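Foldase protein PrsA (Streptococcus pneumoniae, PDB 5TVL) probably assists the folding of secreted proteins outside the cell membrane, as a lipoprotein with peptidyl-prolyl cis-trans isomerase activity. Local coordinates at residues 37-42 / 254-259; 131-136 / 193-198; 178-183 / 209-214. All blocks are in the same frame, centred on the assembly; numbering follows the deposited sequence.

Contact 1: residues 37-42 / 254-259; sequences QKVFEK and QAANIK
Val39 and Ala256 carry this contact almost alone, and their meeting illustrates how two pieces of chain more than two hundred residues apart can be joined by a few methyl groups. Val39 stands on helix 25-44 with its CB directed at the other segment, and Ala256 answers from the C-terminal region of helix 242-255. In the tight part both methyls of Val39 face one methyl of Ala256: CG2 of Val39 lies 3.6 Å from CB of Ala256, while CG1 of Val39 stays a little farther from the same CB, at 4.1 Å. With CG1 anti to the backbone N (chi1 172°), both branches of the valine are presented to the alanine. Ile258 closes the group more loosely, the tip of its side chain, CD1, coming to 4.4 Å from CG2 of Val39. Ile258 can reach back because Asn257, with a positive phi of 55°, breaks away from the helix and turns the chain into an extended path. No hydrogen bond crosses between the segments.

Around this small apolar patch the contact thins out into the exposed residues Asn257, Lys259 and Lys42. Glu41 turns to helix 79-102 and forms a salt bridge with Arg87, while Phe40, next to Val39, packs on Ile249 of helix 242-255 and on Ala95 of helix 79-102. Ile258 also rests on Ile5 of a neighbouring subunit, and Lys259 pairs antiparallel with a strand of that subunit. Helices from the beginning and the end of the chain thus pack together into one helical body, as in other PrsA and SurA-like foldases, where the parvulin domain is inserted between the two halves of the chaperone region.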
ATOM      1  N   GLN A  37      -2.552 -23.738  -7.743  1.00 34.01           N
ATOM      2  CA  GLN A  37      -1.551 -24.569  -7.061  1.00 37.00           C
ATOM      3  C   GLN A  37      -0.852 -25.545  -7.999  1.00 38.57           C
ATOM      4  O   GLN A  37       0.373 -25.637  -7.981  1.00 38.95           O
ATOM      5  CB  GLN A  37      -2.165 -25.353  -5.897  1.00 41.64           C
ATOM      6  CG  GLN A  37      -1.255 -26.452  -5.355  1.00 46.93           C
ATOM      7  CD  GLN A  37      -1.628 -26.917  -3.970  1.00 53.83           C
ATOM      8  OE1 GLN A  37      -0.753 -27.155  -3.139  1.00 62.40           O
ATOM      9  NE2 GLN A  37      -2.924 -27.059  -3.713  1.00 53.60           N
ATOM     10  N   LYS A  38      -1.636 -26.281  -8.790  1.00 41.50           N
ATOM     11  CA  LYS A  38      -1.090 -27.308  -9.699  1.00 44.70           C
ATOM     12  C   LYS A  38      -0.182 -26.744 -10.798  1.00 43.98           C
ATOM     13  O   LYS A  38       0.861 -27.329 -11.106  1.00 43.77           O
ATOM     14  CB  LYS A  38      -2.209 -28.141 -10.340  1.00 48.09           C
ATOM     15  CG  LYS A  38      -2.729 -29.267  -9.460  1.00 51.78           C
ATOM     16  CD  LYS A  38      -3.569 -30.244 -10.266  1.00 56.67           C
ATOM     17  CE  LYS A  38      -4.090 -31.380  -9.400  1.00 62.88           C
ATOM     18  NZ  LYS A  38      -3.024 -32.346  -9.015  1.00 67.29           N
ATOM     19  N   VAL A  39      -0.585 -25.618 -11.382  1.00 41.20           N
ATOM     20  CA  VAL A  39       0.190 -24.980 -12.449  1.00 41.67           C
ATOM     21  C   VAL A  39       1.498 -24.392 -11.901  1.00 38.94           C
ATOM     22  O   VAL A  39       2.558 -24.585 -12.499  1.00 38.85           O
ATOM     23  CB  VAL A  39      -0.641 -23.899 -13.188  1.00 43.29           C
ATOM     24  CG1 VAL A  39       0.219 -23.105 -14.165  1.00 46.10           C
ATOM     25  CG2 VAL A  39      -1.808 -24.542 -13.926  1.00 46.71           C
ATOM     26  N   PHE A  40       1.413 -23.682 -10.777  1.00 35.55           N
ATOM     27  CA  PHE A  40       2.592 -23.046 -10.172  1.00 34.07           C
ATOM     28  C   PHE A  40       3.557 -24.045  -9.534  1.00 35.86           C
ATOM     29  O   PHE A  40       4.750 -23.753  -9.413  1.00 36.94           O
ATOM     30  CB  PHE A  40       2.197 -21.937  -9.181  1.00 32.05           C
ATOM     31  CG  PHE A  40       1.937 -20.610  -9.845  1.00 32.29           C
ATOM     32  CD1 PHE A  40       0.731 -20.364 -10.499  1.00 32.73           C
ATOM     33  CD2 PHE A  40       2.911 -19.612  -9.846  1.00 32.37           C
ATOM     34  CE1 PHE A  40       0.497 -19.145 -11.122  1.00 34.53           C
ATOM     35  CE2 PHE A  40       2.681 -18.395 -10.471  1.00 33.80           C
ATOM     36  CZ  PHE A  40       1.475 -18.160 -11.109  1.00 35.35           C
ATOM     37  N   GLU A  41       3.055 -25.219  -9.149  1.00 38.28           N
ATOM     38  CA  GLU A  41       3.916 -26.317  -8.700  1.00 39.99           C
ATOM     39  C   GLU A  41       4.692 -26.930  -9.870  1.00 41.59           C
ATOM     40  O   GLU A  41       5.890 -27.181  -9.755  1.00 42.01           O
ATOM     41  CB  GLU A  41       3.093 -27.399  -7.995  1.00 43.34           C
ATOM     42  CG  GLU A  41       3.918 -28.436  -7.246  1.00 48.37           C
ATOM     43  CD  GLU A  41       4.754 -27.830  -6.132  1.00 51.12           C
ATOM     44  OE1 GLU A  41       4.232 -26.965  -5.390  1.00 51.76           O
ATOM     45  OE2 GLU A  41       5.934 -28.219  -6.001  1.00 54.41           O
ATOM     46  N   LYS A  42       4.004 -27.168 -10.986  1.00 44.89           N
ATOM     47  CA  LYS A  42       4.623 -27.741 -12.190  1.00 49.99           C
ATOM     48  C   LYS A  42       5.759 -26.856 -12.713  1.00 49.95           C
ATOM     49  O   LYS A  42       6.828 -27.355 -13.055  1.00 56.28           O
ATOM     50  CB  LYS A  42       3.571 -27.952 -13.292  1.00 55.22           C
ATOM     51  CG  LYS A  42       4.003 -28.858 -14.440  1.00 63.99           C
ATOM     52  CD  LYS A  42       3.982 -30.329 -14.041  1.00 72.58           C
ATOM     53  CE  LYS A  42       4.629 -31.221 -15.094  1.00 79.95           C
ATOM     54  NZ  LYS A  42       3.824 -31.315 -16.343  1.00 84.56           N
ATOM     55  N   GLN A 254      -2.989 -19.323 -18.548  1.00 55.64           N
ATOM     56  CA  GLN A 254      -3.102 -19.368 -20.022  1.00 59.15           C
ATOM     57  C   GLN A 254      -2.063 -20.285 -20.675  1.00 59.41           C
ATOM     58  O   GLN A 254      -2.358 -20.935 -21.681  1.00 57.89           O
ATOM     59  CB  GLN A 254      -2.980 -17.962 -20.634  1.00 61.68           C
ATOM     60  CG  GLN A 254      -4.239 -17.110 -20.535  1.00 63.45           C
ATOM     61  CD  GLN A 254      -3.974 -15.632 -20.786  1.00 66.61           C
ATOM     62  OE1 GLN A 254      -3.037 -15.265 -21.499  1.00 70.57           O
ATOM     63  NE2 GLN A 254      -4.802 -14.776 -20.198  1.00 68.19           N
ATOM     64  N   ALA A 255      -0.855 -20.315 -20.108  1.00 61.60           N
ATOM     65  CA  ALA A 255       0.232 -21.179 -20.590  1.00 62.41           C
ATOM     66  C   ALA A 255      -0.029 -22.668 -20.337  1.00 62.93           C
ATOM     67  O   ALA A 255       0.428 -23.516 -21.105  1.00 65.80           O
ATOM     68  CB  ALA A 255       1.554 -20.767 -19.954  1.00 62.06           C
ATOM     69  N   ALA A 256      -0.755 -22.975 -19.263  1.00 63.33           N
ATOM     70  CA  ALA A 256      -1.150 -24.354 -18.947  1.00 63.24           C
ATOM     71  C   ALA A 256      -2.209 -24.934 -19.898  1.00 64.68           C
ATOM     72  O   ALA A 256      -2.392 -26.153 -19.928  1.00 65.14           O
ATOM     73  CB  ALA A 256      -1.645 -24.442 -17.509  1.00 61.22           C
ATOM     74  N   ASN A 257      -2.904 -24.070 -20.648  1.00 64.31           N
ATOM     75  CA  ASN A 257      -3.983 -24.471 -21.561  1.00 65.46           C
ATOM     76  C   ASN A 257      -5.045 -25.266 -20.800  1.00 62.98           C
ATOM     77  O   ASN A 257      -5.187 -26.482 -20.964  1.00 63.68           O
ATOM     78  CB  ASN A 257      -3.445 -25.245 -22.776  1.00 70.81           C
ATOM     79  CG  ASN A 257      -4.511 -25.475 -23.842  1.00 74.41           C
ATOM     80  OD1 ASN A 257      -5.201 -24.541 -24.254  1.00 74.95           O
ATOM     81  ND2 ASN A 257      -4.656 -26.721 -24.288  1.00 76.86           N
ATOM     82  N   ILE A 258      -5.770 -24.547 -19.949  1.00 62.73           N
ATOM     83  CA  ILE A 258      -6.740 -25.136 -19.036  1.00 60.61           C
ATOM     84  C   ILE A 258      -8.104 -25.233 -19.720  1.00 60.31           C
ATOM     85  O   ILE A 258      -8.608 -24.235 -20.237  1.00 57.05           O
ATOM     86  CB  ILE A 258      -6.850 -24.306 -17.734  1.00 59.53           C
ATOM     87  CG1 ILE A 258      -5.495 -24.266 -17.018  1.00 59.22           C
ATOM     88  CG2 ILE A 258      -7.912 -24.889 -16.806  1.00 60.18           C
ATOM     89  CD1 ILE A 258      -5.372 -23.154 -16.006  1.00 59.84           C
ATOM     90  N   LYS A 259      -8.679 -26.436 -19.735  1.00 63.10           N
ATOM     91  CA  LYS A 259     -10.044 -26.656 -20.224  1.00 66.18           C
ATOM     92  C   LYS A 259     -10.969 -26.893 -19.034  1.00 63.54           C
ATOM     93  O   LYS A 259     -10.856 -27.910 -18.347  1.00 65.15           O
ATOM     94  CB  LYS A 259     -10.099 -27.849 -21.185  1.00 69.89           C
ATOM     95  CG  LYS A 259      -9.346 -27.619 -22.485  1.00 73.43           C
ATOM     96  CD  LYS A 259      -9.520 -28.772 -23.460  1.00 77.57           C
ATOM     97  CE  LYS A 259      -8.733 -28.528 -24.739  1.00 78.08           C
ATOM     98  NZ  LYS A 259      -8.963 -29.588 -25.759  1.00 82.09           N
TER

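Contact 2: residues 131-136 / 193-198; sequences DKAKEV and SDVITA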
ATOM      1  N   ASP A 131       2.066  19.713  22.934  1.00 89.60           N
ATOM      2  CA  ASP A 131       2.631  20.758  23.806  1.00 89.28           C
ATOM      3  C   ASP A 131       4.005  20.384  24.373  1.00 86.31           C
ATOM      4  O   ASP A 131       4.852  21.262  24.555  1.00 91.57           O
ATOM      5  CB  ASP A 131       1.671  21.112  24.956  1.00 92.80           C
ATOM      6  CG  ASP A 131       0.468  21.942  24.502  1.00 92.56           C
ATOM      7  OD1 ASP A 131       0.462  22.477  23.368  1.00 86.66           O
ATOM      8  OD2 ASP A 131      -0.480  22.066  25.303  1.00 92.12           O
ATOM      9  N   LYS A 132       4.223  19.096  24.649  1.00 69.00           N
ATOM     10  CA  LYS A 132       5.542  18.606  25.071  1.00 70.69           C
ATOM     11  C   LYS A 132       6.568  18.652  23.928  1.00 72.40           C
ATOM     12  O   LYS A 132       7.754  18.881  24.175  1.00 82.87           O
ATOM     13  CB  LYS A 132       5.451  17.185  25.640  1.00 72.23           C
ATOM     14  CG  LYS A 132       6.652  16.786  26.486  1.00 76.22           C
ATOM     15  CD  LYS A 132       6.647  15.303  26.807  1.00 85.23           C
ATOM     16  CE  LYS A 132       7.922  14.901  27.532  1.00 92.25           C
ATOM     17  NZ  LYS A 132       7.978  13.438  27.798  1.00100.29           N
ATOM     18  N   ALA A 133       6.116  18.426  22.692  1.00 68.22           N
ATOM     19  CA  ALA A 133       6.977  18.546  21.506  1.00 61.25           C
ATOM     20  C   ALA A 133       7.401  19.990  21.229  1.00 60.44           C
ATOM     21  O   ALA A 133       8.529  20.224  20.793  1.00 64.79           O
ATOM     22  CB  ALA A 133       6.291  17.957  20.283  1.00 62.63           C
ATOM     23  N   LYS A 134       6.501  20.944  21.470  1.00 59.26           N
ATOM     24  CA  LYS A 134       6.834  22.375  21.396  1.00 60.35           C
ATOM     25  C   LYS A 134       7.847  22.796  22.470  1.00 64.00           C
ATOM     26  O   LYS A 134       8.684  23.673  22.227  1.00 65.71           O
ATOM     27  CB  LYS A 134       5.569  23.234  21.506  1.00 64.61           C
ATOM     28  CG  LYS A 134       4.640  23.123  20.304  1.00 68.45           C
ATOM     29  CD  LYS A 134       3.535  24.170  20.340  1.00 74.09           C
ATOM     30  CE  LYS A 134       2.805  24.263  19.008  1.00 79.68           C
ATOM     31  NZ  LYS A 134       1.935  25.471  18.925  1.00 84.92           N
ATOM     32  N   GLU A 135       7.759  22.169  23.644  1.00 67.66           N
ATOM     33  CA  GLU A 135       8.689  22.403  24.756  1.00 73.27           C
ATOM     34  C   GLU A 135      10.105  21.924  24.426  1.00 71.77           C
ATOM     35  O   GLU A 135      11.071  22.670  24.594  1.00 77.33           O
ATOM     36  CB  GLU A 135       8.181  21.703  26.027  1.00 81.54           C
ATOM     37  CG  GLU A 135       8.918  22.066  27.312  1.00 91.45           C
ATOM     38  CD  GLU A 135       8.264  21.490  28.564  1.00 91.99           C
ATOM     39  OE1 GLU A 135       7.491  20.511  28.457  1.00 80.76           O
ATOM     40  OE2 GLU A 135       8.534  22.020  29.665  1.00 92.82           O
ATOM     41  N   VAL A 136      10.211  20.683  23.954  1.00 70.08           N
ATOM     42  CA  VAL A 136      11.503  20.070  23.590  1.00 72.14           C
ATOM     43  C   VAL A 136      12.127  20.703  22.326  1.00 75.55           C
ATOM     44  O   VAL A 136      13.356  20.746  22.202  1.00 79.64           O
ATOM     45  CB  VAL A 136      11.367  18.527  23.435  1.00 68.60           C
ATOM     46  CG1 VAL A 136      12.644  17.890  22.888  1.00 69.14           C
ATOM     47  CG2 VAL A 136      11.002  17.893  24.773  1.00 69.86           C
ATOM     48  N   SER A 193      14.776  20.400  12.697  1.00 46.41           N
ATOM     49  CA  SER A 193      13.439  20.646  12.155  1.00 45.22           C
ATOM     50  C   SER A 193      12.507  21.189  13.235  1.00 45.37           C
ATOM     51  O   SER A 193      12.791  21.074  14.432  1.00 45.01           O
ATOM     52  CB  SER A 193      12.843  19.355  11.566  1.00 43.34           C
ATOM     53  OG  SER A 193      12.446  18.439  12.581  1.00 39.33           O
ATOM     54  N   ASP A 194      11.394  21.774  12.795  1.00 43.74           N
ATOM     55  CA  ASP A 194      10.260  22.076  13.675  1.00 45.86           C
ATOM     56  C   ASP A 194       9.472  20.781  13.916  1.00 42.28           C
ATOM     57  O   ASP A 194       9.887  19.710  13.455  1.00 38.39           O
ATOM     58  CB  ASP A 194       9.379  23.162  13.049  1.00 48.92           C
ATOM     59  CG  ASP A 194      10.110  24.485  12.895  1.00 59.16           C
ATOM     60  OD1 ASP A 194      10.601  25.016  13.916  1.00 62.93           O
ATOM     61  OD2 ASP A 194      10.189  24.997  11.756  1.00 63.28           O
ATOM     62  N   VAL A 195       8.349  20.864  14.634  1.00 42.82           N
ATOM     63  CA  VAL A 195       7.546  19.669  14.938  1.00 42.90           C
ATOM     64  C   VAL A 195       6.915  19.110  13.655  1.00 40.02           C
ATOM     65  O   VAL A 195       6.251  19.839  12.911  1.00 40.37           O
ATOM     66  CB  VAL A 195       6.446  19.926  16.006  1.00 42.92           C
ATOM     67  CG1 VAL A 195       5.633  18.656  16.261  1.00 41.60           C
ATOM     68  CG2 VAL A 195       7.063  20.428  17.309  1.00 43.92           C
ATOM     69  N   ILE A 196       7.166  17.823  13.409  1.00 36.94           N
ATOM     70  CA  ILE A 196       6.545  17.063  12.327  1.00 36.08           C
ATOM     71  C   ILE A 196       5.437  16.251  12.977  1.00 37.97           C
ATOM     72  O   ILE A 196       5.605  15.776  14.099  1.00 37.90           O
ATOM     73  CB  ILE A 196       7.561  16.115  11.649  1.00 34.96           C
ATOM     74  CG1 ILE A 196       8.737  16.912  11.070  1.00 35.99           C
ATOM     75  CG2 ILE A 196       6.898  15.283  10.554  1.00 34.31           C
ATOM     76  CD1 ILE A 196      10.048  16.161  11.083  1.00 35.83           C
ATOM     77  N   THR A 197       4.319  16.086  12.272  1.00 40.09           N
ATOM     78  CA  THR A 197       3.130  15.439  12.828  1.00 43.48           C
ATOM     79  C   THR A 197       2.660  14.278  11.949  1.00 48.13           C
ATOM     80  O   THR A 197       2.345  14.472  10.774  1.00 50.96           O
ATOM     81  CB  THR A 197       1.981  16.454  12.990  1.00 43.52           C
ATOM     82  OG1 THR A 197       2.467  17.614  13.676  1.00 47.30           O
ATOM     83  CG2 THR A 197       0.818  15.856  13.780  1.00 43.61           C
ATOM     84  N   ALA A 198       2.648  13.075  12.526  1.00 51.55           N
ATOM     85  CA  ALA A 198       1.922  11.935  11.971  1.00 52.95           C
ATOM     86  C   ALA A 198       0.524  11.991  12.575  1.00 57.86           C
ATOM     87  O   ALA A 198       0.348  11.709  13.758  1.00 53.14           O
ATOM     88  CB  ALA A 198       2.616  10.628  12.322  1.00 52.46           C
TER
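Val195 gives up more surface here than any other residue, and it does so to a single turn of helix 130-139. Its side chain points at Ala133, which is buried. CG2 of Val195 faces both the CB of Ala133, at 3.9 Å, and the carbonyl O of Ala133, at 3.8 Å, while CG1 of Val195 lies 4.1 Å from the same CB. A chi1 of 179°, which sets CG1 trans to the main-chain nitrogen, brings both methyls to the alanine, whose short side chain lets the chain at Val195 come close to the helix backbone. The exposed Lys134 lies at the margin and touches through its backbone N, 4.2 Å from CG2 of Val195. The contact is van der Waals packing of methyls on a methyl and on helix backbone, with no hydrogen bond between the segments. Nearby, Ser193 OG donates to the carbonyl O of Asp194 at 3.0 Å and is also hydrogen-bonded to Val211 N of strand 207-216, which ties this segment to the sheet.

Within the parvulin-type domain, helix 130-139 also rests on the sheet itself, Ala133 touching Tyr208 of strand 207-216 and Leu127 of strand 120-127, while Ile196, next along the chain from Val195, packs against helix 178-186.

Contact 3: residues 178-183 / 209-214; sequences EQVKKA and YIVKLT. With SO4 (sulfate ion), chain L.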
ATOM      1  N   GLU A 178       6.962   9.247   5.954  1.00 41.19           N
ATOM      2  CA  GLU A 178       7.246  10.035   4.747  1.00 42.39           C
ATOM      3  C   GLU A 178       7.574  11.494   5.056  1.00 39.64           C
ATOM      4  O   GLU A 178       8.565  12.027   4.558  1.00 40.70           O
ATOM      5  CB  GLU A 178       6.062   9.953   3.770  1.00 47.03           C
ATOM      6  CG  GLU A 178       6.208  10.739   2.466  1.00 52.49           C
ATOM      7  CD  GLU A 178       7.441  10.361   1.658  1.00 61.06           C
ATOM      8  OE1 GLU A 178       7.904   9.202   1.749  1.00 67.93           O
ATOM      9  OE2 GLU A 178       7.945  11.231   0.916  1.00 67.73           O
ATOM     10  N   GLN A 179       6.739  12.122   5.877  1.00 38.69           N
ATOM     11  CA  GLN A 179       6.940  13.521   6.290  1.00 39.64           C
ATOM     12  C   GLN A 179       8.168  13.750   7.188  1.00 39.29           C
ATOM     13  O   GLN A 179       8.694  14.868   7.238  1.00 38.39           O
ATOM     14  CB  GLN A 179       5.684  14.105   6.961  1.00 41.84           C
ATOM     15  CG  GLN A 179       5.195  13.383   8.218  1.00 44.42           C
ATOM     16  CD  GLN A 179       4.070  12.398   7.931  1.00 43.43           C
ATOM     17  OE1 GLN A 179       4.191  11.558   7.042  1.00 43.85           O
ATOM     18  NE2 GLN A 179       2.974  12.494   8.681  1.00 43.88           N
ATOM     19  N   VAL A 180       8.616  12.708   7.894  1.00 36.54           N
ATOM     20  CA  VAL A 180       9.859  12.779   8.675  1.00 35.13           C
ATOM     21  C   VAL A 180      11.077  12.716   7.748  1.00 34.42           C
ATOM     22  O   VAL A 180      12.066  13.424   7.969  1.00 32.53           O
ATOM     23  CB  VAL A 180       9.939  11.665   9.748  1.00 35.39           C
ATOM     24  CG1 VAL A 180      11.253  11.742  10.522  1.00 34.84           C
ATOM     25  CG2 VAL A 180       8.760  11.763  10.711  1.00 35.78           C
ATOM     26  N   LYS A 181      10.998  11.861   6.724  1.00 35.12           N
ATOM     27  CA  LYS A 181      12.063  11.733   5.721  1.00 35.93           C
ATOM     28  C   LYS A 181      12.228  13.007   4.897  1.00 36.44           C
ATOM     29  O   LYS A 181      13.341  13.520   4.760  1.00 34.46           O
ATOM     30  CB  LYS A 181      11.792  10.555   4.777  1.00 37.08           C
ATOM     31  CG  LYS A 181      11.906   9.187   5.435  1.00 38.03           C
ATOM     32  CD  LYS A 181      11.852   8.053   4.422  1.00 39.81           C
ATOM     33  CE  LYS A 181      10.528   8.029   3.680  1.00 41.92           C
ATOM     34  NZ  LYS A 181      10.289   6.740   2.985  1.00 45.52           N
ATOM     35  N   LYS A 182      11.119  13.511   4.356  1.00 36.80           N
ATOM     36  CA  LYS A 182      11.153  14.720   3.529  1.00 38.52           C
ATOM     37  C   LYS A 182      11.641  15.934   4.313  1.00 37.46           C
ATOM     38  O   LYS A 182      12.400  16.748   3.779  1.00 38.43           O
ATOM     39  CB  LYS A 182       9.783  15.003   2.902  1.00 41.86           C
ATOM     40  CG  LYS A 182       9.390  14.036   1.792  1.00 46.38           C
ATOM     41  CD  LYS A 182      10.126  14.337   0.493  1.00 54.02           C
ATOM     42  CE  LYS A 182       9.755  13.364  -0.616  1.00 64.27           C
ATOM     43  NZ  LYS A 182       8.318  13.436  -1.005  1.00 68.16           N
ATOM     44  N   ALA A 183      11.220  16.042   5.574  1.00 36.05           N
ATOM     45  CA  ALA A 183      11.699  17.105   6.469  1.00 36.63           C
ATOM     46  C   ALA A 183      13.204  17.021   6.721  1.00 39.15           C
ATOM     47  O   ALA A 183      13.879  18.045   6.758  1.00 39.24           O
ATOM     48  CB  ALA A 183      10.949  17.074   7.792  1.00 35.24           C
ATOM     49  N   TYR A 209       7.260  14.447  15.871  1.00 39.19           N
ATOM     50  CA  TYR A 209       8.683  14.169  15.676  1.00 38.63           C
ATOM     51  C   TYR A 209       9.498  15.458  15.610  1.00 39.77           C
ATOM     52  O   TYR A 209       9.012  16.486  15.135  1.00 40.77           O
ATOM     53  CB  TYR A 209       8.898  13.376  14.388  1.00 38.23           C
ATOM     54  CG  TYR A 209       8.207  12.035  14.342  1.00 38.72           C
ATOM     55  CD1 TYR A 209       6.868  11.933  13.973  1.00 39.12           C
ATOM     56  CD2 TYR A 209       8.898  10.861  14.638  1.00 41.71           C
ATOM     57  CE1 TYR A 209       6.231  10.702  13.913  1.00 41.10           C
ATOM     58  CE2 TYR A 209       8.269   9.624  14.580  1.00 44.32           C
ATOM     59  CZ  TYR A 209       6.935   9.552  14.217  1.00 43.27           C
ATOM     60  OH  TYR A 209       6.297   8.337  14.158  1.00 50.30           O
ATOM     61  N   ILE A 210      10.733  15.388  16.103  1.00 41.05           N
ATOM     62  CA  ILE A 210      11.731  16.447  15.930  1.00 41.08           C
ATOM     63  C   ILE A 210      12.969  15.755  15.368  1.00 41.21           C
ATOM     64  O   ILE A 210      13.436  14.774  15.945  1.00 41.25           O
ATOM     65  CB  ILE A 210      12.067  17.164  17.260  1.00 43.79           C
ATOM     66  CG1 ILE A 210      10.798  17.756  17.893  1.00 46.69           C
ATOM     67  CG2 ILE A 210      13.084  18.276  17.028  1.00 43.86           C
ATOM     68  CD1 ILE A 210      10.960  18.184  19.339  1.00 51.87           C
ATOM     69  N   VAL A 211      13.488  16.264  14.249  1.00 87.14           N
ATOM     70  CA  VAL A 211      14.610  15.640  13.538  1.00 82.46           C
ATOM     71  C   VAL A 211      15.846  16.539  13.603  1.00 80.19           C
ATOM     72  O   VAL A 211      15.738  17.761  13.497  1.00 78.45           O
ATOM     73  CB  VAL A 211      14.263  15.362  12.056  1.00 79.98           C
ATOM     74  CG1 VAL A 211      15.392  14.612  11.354  1.00 78.30           C
ATOM     75  CG2 VAL A 211      12.974  14.567  11.943  1.00 85.17           C
ATOM     76  N   LYS A 212      17.008  15.908  13.778  1.00 81.17           N
ATOM     77  CA  LYS A 212      18.313  16.570  13.771  1.00 82.04           C
ATOM     78  C   LYS A 212      19.184  15.837  12.750  1.00 78.40           C
ATOM     79  O   LYS A 212      19.553  14.683  12.975  1.00 78.02           O
ATOM     80  CB  LYS A 212      18.937  16.496  15.172  1.00 88.81           C
ATOM     81  CG  LYS A 212      20.383  16.972  15.302  1.00 93.67           C
ATOM     82  CD  LYS A 212      20.495  18.488  15.347  1.00 97.85           C
ATOM     83  CE  LYS A 212      21.949  18.937  15.428  1.00103.74           C
ATOM     84  NZ  LYS A 212      22.584  18.649  16.746  1.00110.41           N
ATOM     85  N   LEU A 213      19.509  16.497  11.638  1.00 77.18           N
ATOM     86  CA  LEU A 213      20.371  15.899  10.611  1.00 76.30           C
ATOM     87  C   LEU A 213      21.828  15.890  11.083  1.00 78.75           C
ATOM     88  O   LEU A 213      22.359  16.929  11.476  1.00 81.29           O
ATOM     89  CB  LEU A 213      20.253  16.654   9.282  1.00 76.23           C
ATOM     90  CG  LEU A 213      20.831  15.945   8.049  1.00 77.32           C
ATOM     91  CD1 LEU A 213      19.971  14.756   7.638  1.00 76.59           C
ATOM     92  CD2 LEU A 213      20.975  16.917   6.889  1.00 81.46           C
ATOM     93  N   THR A 214      22.449  14.711  11.041  1.00 79.40           N
ATOM     94  CA  THR A 214      23.834  14.503  11.479  1.00 82.05           C
ATOM     95  C   THR A 214      24.773  14.350  10.275  1.00 86.05           C
ATOM     96  O   THR A 214      25.809  15.019  10.212  1.00 94.62           O
ATOM     97  CB  THR A 214      23.948  13.259  12.395  1.00 79.62           C
ATOM     98  OG1 THR A 214      23.079  13.413  13.525  1.00 78.86           O
ATOM     99  CG2 THR A 214      25.381  13.056  12.896  1.00 82.81           C
TER
HETATM  100  S   SO4 L 505       6.184  17.645  -1.174  1.00 92.65           S
HETATM  101  O1  SO4 L 505       6.410  16.182  -1.176  1.00 74.80           O
HETATM  102  O2  SO4 L 505       5.351  18.020  -0.009  1.00 75.52           O
HETATM  103  O3  SO4 L 505       7.485  18.346  -1.094  1.00118.28           O
HETATM  104  O4  SO4 L 505       5.499  18.034  -2.427  1.00 91.18           O
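Val180 lays its CG2 methyl over one face of the Tyr209 ring, 3.9 Å from the ring centroid and 20° off the normal, a CH-pi contact displaced toward the rim. The nearest ring atom is CG of Tyr209, at 3.7 Å from that methyl. The other branch of the valine works separately: CG1 of Val180 meets CG2 of Val211 at 3.6 Å, so one side chain spans two residues that project from the same side of the strand. A chi1 of 179° spreads the two methyls, one to the ring and the other to Val211. All three residues are buried, and Ile196 of strand 196-198 fills in beside Val180 and Val211.

This is how a parvulin-type isomerase domain builds its core: an antiparallel sheet of order 2-1-4-3, here with strand 207-216 in its interior, is lined by helix 178-186 on one face. The alternation of the strand turns Ile210 to the opposite face, where it packs on Phe147 of helix 147-154.

Beyond the valine the helix carries a salt-bridge network. On its exposed side Lys182 NZ pairs with Glu178 OE2 at 2.9 Å, approaching nearly along the C-O axis of that carboxylate oxygen, and its chain reaches back through bends at chi2 (-76°) and chi4. The buried Lys181, whose ion pair to Glu178 is long, is also held by the carbonyl oxygens of Ser171 and Ser173. A sulfate ion, probably from the crystallisation liquor, accepts a weak hydrogen bond through O1 from Lys182 NZ, at 3.3 Å.

Overall arrangement
Contacts 2 and 3 lie side by side, their centres 11 Å apart, and share the antiparallel sheet of the parvulin-type domain, where strands 196-198 and 207-216 are neighbours. Their segments alternate along the chain, and a probable backbone hydrogen bond from Tyr209 N to Ile196 O links them directly, with helices 130-139 and 178-186 packed on opposite faces. Contact 1 is remote, about 56 and 48 Å from them between centres and across the centre of the chain. Its two segments bracket all the others in sequence, so the isomerase domain is an insertion in a body built from N-terminal and C-terminal parts of the chain, consistent with separately packed parts.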